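Local coordinates for protein porin (Rhodopseudomonas blastica, PDB 1H6S) that forms trimeric outer-membrane channels that let small hydrophilic solutes, up to about 0.6 kDa, diffuse passively across the membrane, at residues A[80-85]-A[131-136]; A[197-202]-A[223-228]. All coordinates share one frame; numbering follows the deposited sequence.

Contact 1 of 2, residues A[80-85]-A[131-136]; sequences VSVGNV and NGIAVT
S81 and A134 face each other as a hydrogen-bonded pair in an antiparallel ladder, the axes of strand 80-83 and strand 131-136 coming within 4.6 Å at 172°. S81 N donates to A134 O at 2.9 Å, and the return bond, A134 N to S81 O, is 3.0 Å. At the next hydrogen-bonded pair, two residues along, G132 N reaches a lone pair of G83 O at 3.0 Å in the carbonyl plane; the reverse bond, G83 N to G132 O, is weak, G83 being the last strand residue before the turn. V80 with V135 and V82 with I133 form the intervening non-hydrogen-bonded pairs, their side chains lying alongside and pointing the same way on one face of the sheet. I133 CG1 is turned beside the backbone N (chi1 -54°), and CD1 at the end of this branch meets V82 CG1 at 3.6 Å; V80 CG1 and V135 CG2 touch more loosely at 4.2 Å. V82 and I133, with the N131 side chain, meet I27 of a second subunit, so this part of the face belongs to the trimer interface.

The opposite face carries S81 and A134. S81 OG lies 3.3 Å from A134 CB and makes a weak bond to A134 O. At G83, where phi is 86° and a CB would press on the carbonyl O of V82, the chain leaves the strand, passes an inverse gamma turn centred on N84 and brings V85 back over the sheet: V85 CB is 3.9 Å from A134 CB, and V85 CG1 sits near G132 O. G132, with no side chain, lets the valine lie over it. Backbone bonds therefore fix the register, while the chemistry splits by face: V82 and I133 meet another subunit, and small residues accept the returning chain.

Contact 2 of 2, residues A[197-202]-A[223-228]; sequences GAAYKF and AGTVGL
Y200 and V226 bond to each other twice: Y200 N donates a hydrogen bond to V226 O at 2.8 Å, nearly along the C=O axis, and V226 N donates one to Y200 O at 3.0 Å. A198 and L228 repeat this reciprocal pair of hydrogen bonds two residues along, while A199 and G227 form the non-hydrogen-bonded pair between them, their CA atoms 3.9 Å apart. On the face carrying A198, Y200, V226 and L228, Y200 CB lies 4.1 Å from V226 CG2, and the phenol leads away from the partner strand.

Past Y200 the contact passes to side chains. K201, centre of an inverse gamma turn, starts with CG anti to its backbone N (chi1 -167°) and bends at chi2 (62°), which carries the chain across G224 O; its methylenes then cross T225 obliquely, CD 3.5 Å from T225 CB. F202 approaches V226 at about a right angle, its CE1 3.6 Å from V226 CG1, with T225 C and V226 N at the ring edge. Replacing K201 by an alanine would probably leave T225 CB without the methylene beside it and T225 CG2 without the nearby NZ, and open a gap over G224 O.

Further out, backbone bonds from A199 to S176 of strand 175-183 and from T225 to N247 of strand 240-250 hold the pair from both flanks, while A199 touches Y245 and L94. Such an antiparallel ladder is that of neighbouring strands in the wall of a 16-stranded porin barrel, here where strand 193-200 passes into its connection to strand 224-232.

In the fold
Both contacts join consecutive strands of one closed antiparallel barrel of 16 strands: contact 1 pairs strand 78-83 with strand 131-139, contact 2 pairs strand 193-200 with strand 224-232. They come in series along the chain, and their centres lie 31 Å apart, with nearest atoms about 18 Å apart, so neither touches the other. Three strands, 142-150, 163-171 and 175-183, separate them in the wall. Contact 1 packs against a second subunit, whereas no other chain of the trimer reaches contact 2. The long connection 84-130 of contact 1 probably corresponds to the third loop of porins, which folds into the barrel and narrows the pore; in keeping with that, L94 from it touches A199 of contact 2.

Contact 1 of 2, residues A[80-85]-A[131-136]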
ATOM      1  N   VAL A  80      -4.431 -24.381  -9.102  1.00 18.99           N
ATOM      2  CA  VAL A  80      -3.576 -24.650  -7.952  1.00 16.33           C
ATOM      3  C   VAL A  80      -3.115 -23.295  -7.435  1.00 18.08           C
ATOM      4  O   VAL A  80      -2.653 -22.458  -8.208  1.00 18.16           O
ATOM      5  CB  VAL A  80      -2.339 -25.462  -8.334  1.00 17.49           C
ATOM      6  CG1 VAL A  80      -1.616 -25.895  -7.080  1.00 17.67           C
ATOM      7  CG2 VAL A  80      -2.735 -26.660  -9.170  1.00 19.52           C
ATOM      8  N   SER A  81      -3.254 -23.075  -6.131  1.00 17.08           N
ATOM      9  CA  SER A  81      -2.862 -21.802  -5.538  1.00 16.98           C
ATOM     10  C   SER A  81      -1.917 -22.010  -4.362  1.00 14.71           C
ATOM     11  O   SER A  81      -1.970 -23.040  -3.686  1.00 15.28           O
ATOM     12  CB  SER A  81      -4.106 -21.023  -5.100  1.00 15.00           C
ATOM     13  OG  SER A  81      -4.946 -21.823  -4.296  1.00 24.58           O
ATOM     14  N   VAL A  82      -1.053 -21.025  -4.124  1.00 16.62           N
ATOM     15  CA  VAL A  82      -0.070 -21.113  -3.054  1.00 18.14           C
ATOM     16  C   VAL A  82      -0.038 -19.848  -2.191  1.00 16.43           C
ATOM     17  O   VAL A  82      -0.500 -18.785  -2.615  1.00 16.29           O
ATOM     18  CB  VAL A  82       1.343 -21.338  -3.647  1.00 20.55           C
ATOM     19  CG1 VAL A  82       2.288 -21.839  -2.578  1.00 25.13           C
ATOM     20  CG2 VAL A  82       1.273 -22.332  -4.787  1.00 27.80           C
ATOM     21  N   GLY A  83       0.511 -19.970  -0.984  1.00 14.09           N
ATOM     22  CA  GLY A  83       0.615 -18.828  -0.097  1.00 10.31           C
ATOM     23  C   GLY A  83      -0.620 -18.606   0.743  1.00 12.45           C
ATOM     24  O   GLY A  83      -1.064 -19.514   1.443  1.00 16.11           O
ATOM     25  N   ASN A  84      -1.157 -17.391   0.691  1.00 13.94           N
ATOM     26  CA  ASN A  84      -2.365 -17.031   1.429  1.00 12.14           C
ATOM     27  C   ASN A  84      -3.532 -17.506   0.562  1.00 15.72           C
ATOM     28  O   ASN A  84      -4.077 -16.758  -0.248  1.00 15.63           O
ATOM     29  CB  ASN A  84      -2.397 -15.509   1.640  1.00 13.17           C
ATOM     30  CG  ASN A  84      -3.573 -15.053   2.476  1.00 14.95           C
ATOM     31  OD1 ASN A  84      -4.200 -15.845   3.169  1.00 11.09           O
ATOM     32  ND2 ASN A  84      -3.869 -13.765   2.422  1.00 10.37           N
ATOM     33  N   VAL A  85      -3.910 -18.762   0.742  1.00 14.92           N
ATOM     34  CA  VAL A  85      -4.962 -19.371  -0.063  1.00 12.73           C
ATOM     35  C   VAL A  85      -6.349 -19.463   0.561  1.00 14.66           C
ATOM     36  O   VAL A  85      -6.497 -19.389   1.774  1.00 13.64           O
ATOM     37  CB  VAL A  85      -4.546 -20.803  -0.466  1.00 14.26           C
ATOM     38  CG1 VAL A  85      -3.127 -20.795  -1.055  1.00 13.35           C
ATOM     39  CG2 VAL A  85      -4.627 -21.719   0.746  1.00 11.04           C
ATOM     40  N   ASN A 131       1.892 -20.779   5.312  1.00 16.67           N
ATOM     41  CA  ASN A 131       1.846 -21.050   3.878  1.00 15.05           C
ATOM     42  C   ASN A 131       0.868 -22.178   3.590  1.00 15.86           C
ATOM     43  O   ASN A 131       0.797 -23.151   4.344  1.00 15.39           O
ATOM     44  CB  ASN A 131       3.221 -21.460   3.354  1.00 14.87           C
ATOM     45  CG  ASN A 131       3.226 -21.667   1.849  1.00 17.58           C
ATOM     46  OD1 ASN A 131       3.132 -20.704   1.086  1.00 20.01           O
ATOM     47  ND2 ASN A 131       3.314 -22.922   1.415  1.00 16.89           N
ATOM     48  N   GLY A 132       0.122 -22.052   2.496  1.00 14.78           N
ATOM     49  CA  GLY A 132      -0.828 -23.091   2.140  1.00 14.76           C
ATOM     50  C   GLY A 132      -0.810 -23.520   0.679  1.00 16.88           C
ATOM     51  O   GLY A 132      -0.145 -22.911  -0.160  1.00 17.90           O
ATOM     52  N   ILE A 133      -1.534 -24.596   0.382  1.00 18.10           N
ATOM     53  CA  ILE A 133      -1.665 -25.098  -0.981  1.00 18.48           C
ATOM     54  C   ILE A 133      -3.146 -25.417  -1.141  1.00 17.83           C
ATOM     55  O   ILE A 133      -3.726 -26.087  -0.298  1.00 17.18           O
ATOM     56  CB  ILE A 133      -0.877 -26.403  -1.219  1.00 19.30           C
ATOM     57  CG1 ILE A 133       0.582 -26.228  -0.818  1.00 23.31           C
ATOM     58  CG2 ILE A 133      -0.956 -26.787  -2.688  1.00 17.08           C
ATOM     59  CD1 ILE A 133       1.326 -25.216  -1.658  1.00 29.96           C
ATOM     60  N   ALA A 134      -3.768 -24.931  -2.204  1.00 15.05           N
ATOM     61  CA  ALA A 134      -5.183 -25.216  -2.413  1.00 16.82           C
ATOM     62  C   ALA A 134      -5.423 -25.631  -3.855  1.00 17.37           C
ATOM     63  O   ALA A 134      -4.727 -25.176  -4.766  1.00 14.35           O
ATOM     64  CB  ALA A 134      -6.034 -23.986  -2.067  1.00 15.45           C
ATOM     65  N   VAL A 135      -6.398 -26.506  -4.063  1.00 18.60           N
ATOM     66  CA  VAL A 135      -6.721 -26.954  -5.403  1.00 19.50           C
ATOM     67  C   VAL A 135      -8.224 -27.001  -5.567  1.00 21.57           C
ATOM     68  O   VAL A 135      -8.936 -27.421  -4.667  1.00 21.99           O
ATOM     69  CB  VAL A 135      -6.143 -28.360  -5.688  1.00 23.00           C
ATOM     70  CG1 VAL A 135      -6.527 -28.806  -7.094  1.00 22.34           C
ATOM     71  CG2 VAL A 135      -4.628 -28.340  -5.546  1.00 21.63           C
ATOM     72  N   THR A 136      -8.705 -26.531  -6.711  1.00 22.95           N
ATOM     73  CA  THR A 136     -10.129 -26.565  -7.005  1.00 24.46           C
ATOM     74  C   THR A 136     -10.297 -27.061  -8.430  1.00 27.43           C
ATOM     75  O   THR A 136      -9.403 -26.893  -9.264  1.00 22.05           O
ATOM     76  CB  THR A 136     -10.792 -25.183  -6.877  1.00 24.07           C
ATOM     77  OG1 THR A 136     -10.076 -24.231  -7.662  1.00 28.83           O
ATOM     78  CG2 THR A 136     -10.807 -24.738  -5.445  1.00 24.84           C
TER

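Contact 2 of 2, residues A[197-202]-A[223-228]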
ATOM      1  N   GLY A 197     -25.032 -29.342   3.808  1.00 17.17           N
ATOM      2  CA  GLY A 197     -26.122 -28.419   3.578  1.00 20.52           C
ATOM      3  C   GLY A 197     -26.896 -28.753   2.323  1.00 20.78           C
ATOM      4  O   GLY A 197     -26.364 -29.331   1.377  1.00 21.23           O
ATOM      5  N   ALA A 198     -28.169 -28.381   2.326  1.00 22.28           N
ATOM      6  CA  ALA A 198     -29.041 -28.623   1.191  1.00 22.85           C
ATOM      7  C   ALA A 198     -29.945 -27.413   1.042  1.00 24.49           C
ATOM      8  O   ALA A 198     -30.344 -26.801   2.032  1.00 24.01           O
ATOM      9  CB  ALA A 198     -29.870 -29.869   1.431  1.00 23.86           C
ATOM     10  N   ALA A 199     -30.263 -27.057  -0.193  1.00 26.82           N
ATOM     11  CA  ALA A 199     -31.126 -25.912  -0.433  1.00 28.91           C
ATOM     12  C   ALA A 199     -32.073 -26.208  -1.572  1.00 32.01           C
ATOM     13  O   ALA A 199     -31.740 -26.947  -2.507  1.00 32.57           O
ATOM     14  CB  ALA A 199     -30.296 -24.680  -0.761  1.00 25.68           C
ATOM     15  N   TYR A 200     -33.258 -25.624  -1.489  1.00 35.22           N
ATOM     16  CA  TYR A 200     -34.258 -25.817  -2.515  1.00 38.00           C
ATOM     17  C   TYR A 200     -34.701 -24.453  -2.995  1.00 39.00           C
ATOM     18  O   TYR A 200     -35.103 -23.607  -2.199  1.00 34.65           O
ATOM     19  CB  TYR A 200     -35.450 -26.589  -1.957  1.00 42.17           C
ATOM     20  CG  TYR A 200     -36.529 -26.836  -2.979  1.00 49.75           C
ATOM     21  CD1 TYR A 200     -36.296 -27.657  -4.085  1.00 54.38           C
ATOM     22  CD2 TYR A 200     -37.777 -26.222  -2.865  1.00 53.50           C
ATOM     23  CE1 TYR A 200     -37.279 -27.854  -5.054  1.00 58.36           C
ATOM     24  CE2 TYR A 200     -38.764 -26.416  -3.825  1.00 57.87           C
ATOM     25  CZ  TYR A 200     -38.509 -27.230  -4.915  1.00 60.44           C
ATOM     26  OH  TYR A 200     -39.486 -27.413  -5.866  1.00 64.76           O
ATOM     27  N   LYS A 201     -34.610 -24.231  -4.298  1.00 44.30           N
ATOM     28  CA  LYS A 201     -35.019 -22.958  -4.866  1.00 50.91           C
ATOM     29  C   LYS A 201     -36.499 -23.080  -5.235  1.00 53.26           C
ATOM     30  O   LYS A 201     -36.848 -23.187  -6.409  1.00 53.34           O
ATOM     31  CB  LYS A 201     -34.171 -22.651  -6.101  1.00 55.35           C
ATOM     32  CG  LYS A 201     -34.286 -21.222  -6.604  1.00 65.43           C
ATOM     33  CD  LYS A 201     -33.799 -20.217  -5.562  1.00 73.16           C
ATOM     34  CE  LYS A 201     -33.910 -18.782  -6.077  1.00 77.15           C
ATOM     35  NZ  LYS A 201     -33.459 -17.777  -5.067  1.00 79.14           N
ATOM     36  N   PHE A 202     -37.359 -23.065  -4.212  1.00 58.25           N
ATOM     37  CA  PHE A 202     -38.808 -23.204  -4.386  1.00 63.27           C
ATOM     38  C   PHE A 202     -39.453 -22.137  -5.253  1.00 67.15           C
ATOM     39  O   PHE A 202     -40.636 -21.839  -5.103  1.00 69.53           O
ATOM     40  CB  PHE A 202     -39.529 -23.237  -3.028  1.00 63.99           C
ATOM     41  CG  PHE A 202     -39.616 -21.899  -2.344  1.00 65.14           C
ATOM     42  CD1 PHE A 202     -38.549 -21.406  -1.605  1.00 65.63           C
ATOM     43  CD2 PHE A 202     -40.773 -21.131  -2.442  1.00 65.45           C
ATOM     44  CE1 PHE A 202     -38.633 -20.166  -0.969  1.00 67.43           C
ATOM     45  CE2 PHE A 202     -40.869 -19.892  -1.813  1.00 66.69           C
ATOM     46  CZ  PHE A 202     -39.797 -19.409  -1.074  1.00 67.22           C
ATOM     47  N   ALA A 223     -37.651 -16.453  -7.261  1.00 65.52           N
ATOM     48  CA  ALA A 223     -37.441 -15.402  -6.277  1.00 59.86           C
ATOM     49  C   ALA A 223     -37.335 -15.876  -4.829  1.00 54.78           C
ATOM     50  O   ALA A 223     -37.389 -15.064  -3.908  1.00 54.87           O
ATOM     51  CB  ALA A 223     -38.556 -14.365  -6.402  1.00 59.81           C
ATOM     52  N   GLY A 224     -37.179 -17.174  -4.611  1.00 50.30           N
ATOM     53  CA  GLY A 224     -37.087 -17.643  -3.242  1.00 44.20           C
ATOM     54  C   GLY A 224     -36.299 -18.918  -3.060  1.00 39.96           C
ATOM     55  O   GLY A 224     -36.191 -19.731  -3.976  1.00 39.08           O
ATOM     56  N   THR A 225     -35.744 -19.096  -1.869  1.00 37.19           N
ATOM     57  CA  THR A 225     -34.967 -20.293  -1.576  1.00 32.63           C
ATOM     58  C   THR A 225     -34.952 -20.622  -0.085  1.00 30.12           C
ATOM     59  O   THR A 225     -34.828 -19.731   0.752  1.00 29.82           O
ATOM     60  CB  THR A 225     -33.507 -20.150  -2.092  1.00 33.29           C
ATOM     61  OG1 THR A 225     -32.642 -20.995  -1.326  1.00 35.18           O
ATOM     62  CG2 THR A 225     -33.034 -18.720  -1.980  1.00 33.98           C
ATOM     63  N   VAL A 226     -35.113 -21.904   0.236  1.00 26.52           N
ATOM     64  CA  VAL A 226     -35.089 -22.359   1.623  1.00 25.02           C
ATOM     65  C   VAL A 226     -33.953 -23.353   1.740  1.00 23.96           C
ATOM     66  O   VAL A 226     -33.810 -24.234   0.894  1.00 24.39           O
ATOM     67  CB  VAL A 226     -36.397 -23.078   2.040  1.00 24.19           C
ATOM     68  CG1 VAL A 226     -37.587 -22.161   1.829  1.00 28.08           C
ATOM     69  CG2 VAL A 226     -36.560 -24.364   1.260  1.00 24.33           C
ATOM     70  N   GLY A 227     -33.137 -23.212   2.778  1.00 20.52           N
ATOM     71  CA  GLY A 227     -32.027 -24.129   2.942  1.00 17.87           C
ATOM     72  C   GLY A 227     -31.863 -24.600   4.370  1.00 18.15           C
ATOM     73  O   GLY A 227     -32.450 -24.046   5.302  1.00 17.46           O
ATOM     74  N   LEU A 228     -31.047 -25.628   4.540  1.00 20.28           N
ATOM     75  CA  LEU A 228     -30.796 -26.185   5.848  1.00 23.02           C
ATOM     76  C   LEU A 228     -29.330 -26.579   5.942  1.00 21.69           C
ATOM     77  O   LEU A 228     -28.845 -27.376   5.137  1.00 21.83           O
ATOM     78  CB  LEU A 228     -31.682 -27.411   6.049  1.00 26.62           C
ATOM     79  CG  LEU A 228     -31.571 -28.211   7.348  1.00 31.45           C
ATOM     80  CD1 LEU A 228     -32.020 -27.369   8.541  1.00 31.89           C
ATOM     81  CD2 LEU A 228     -32.438 -29.454   7.224  1.00 33.18           C
TER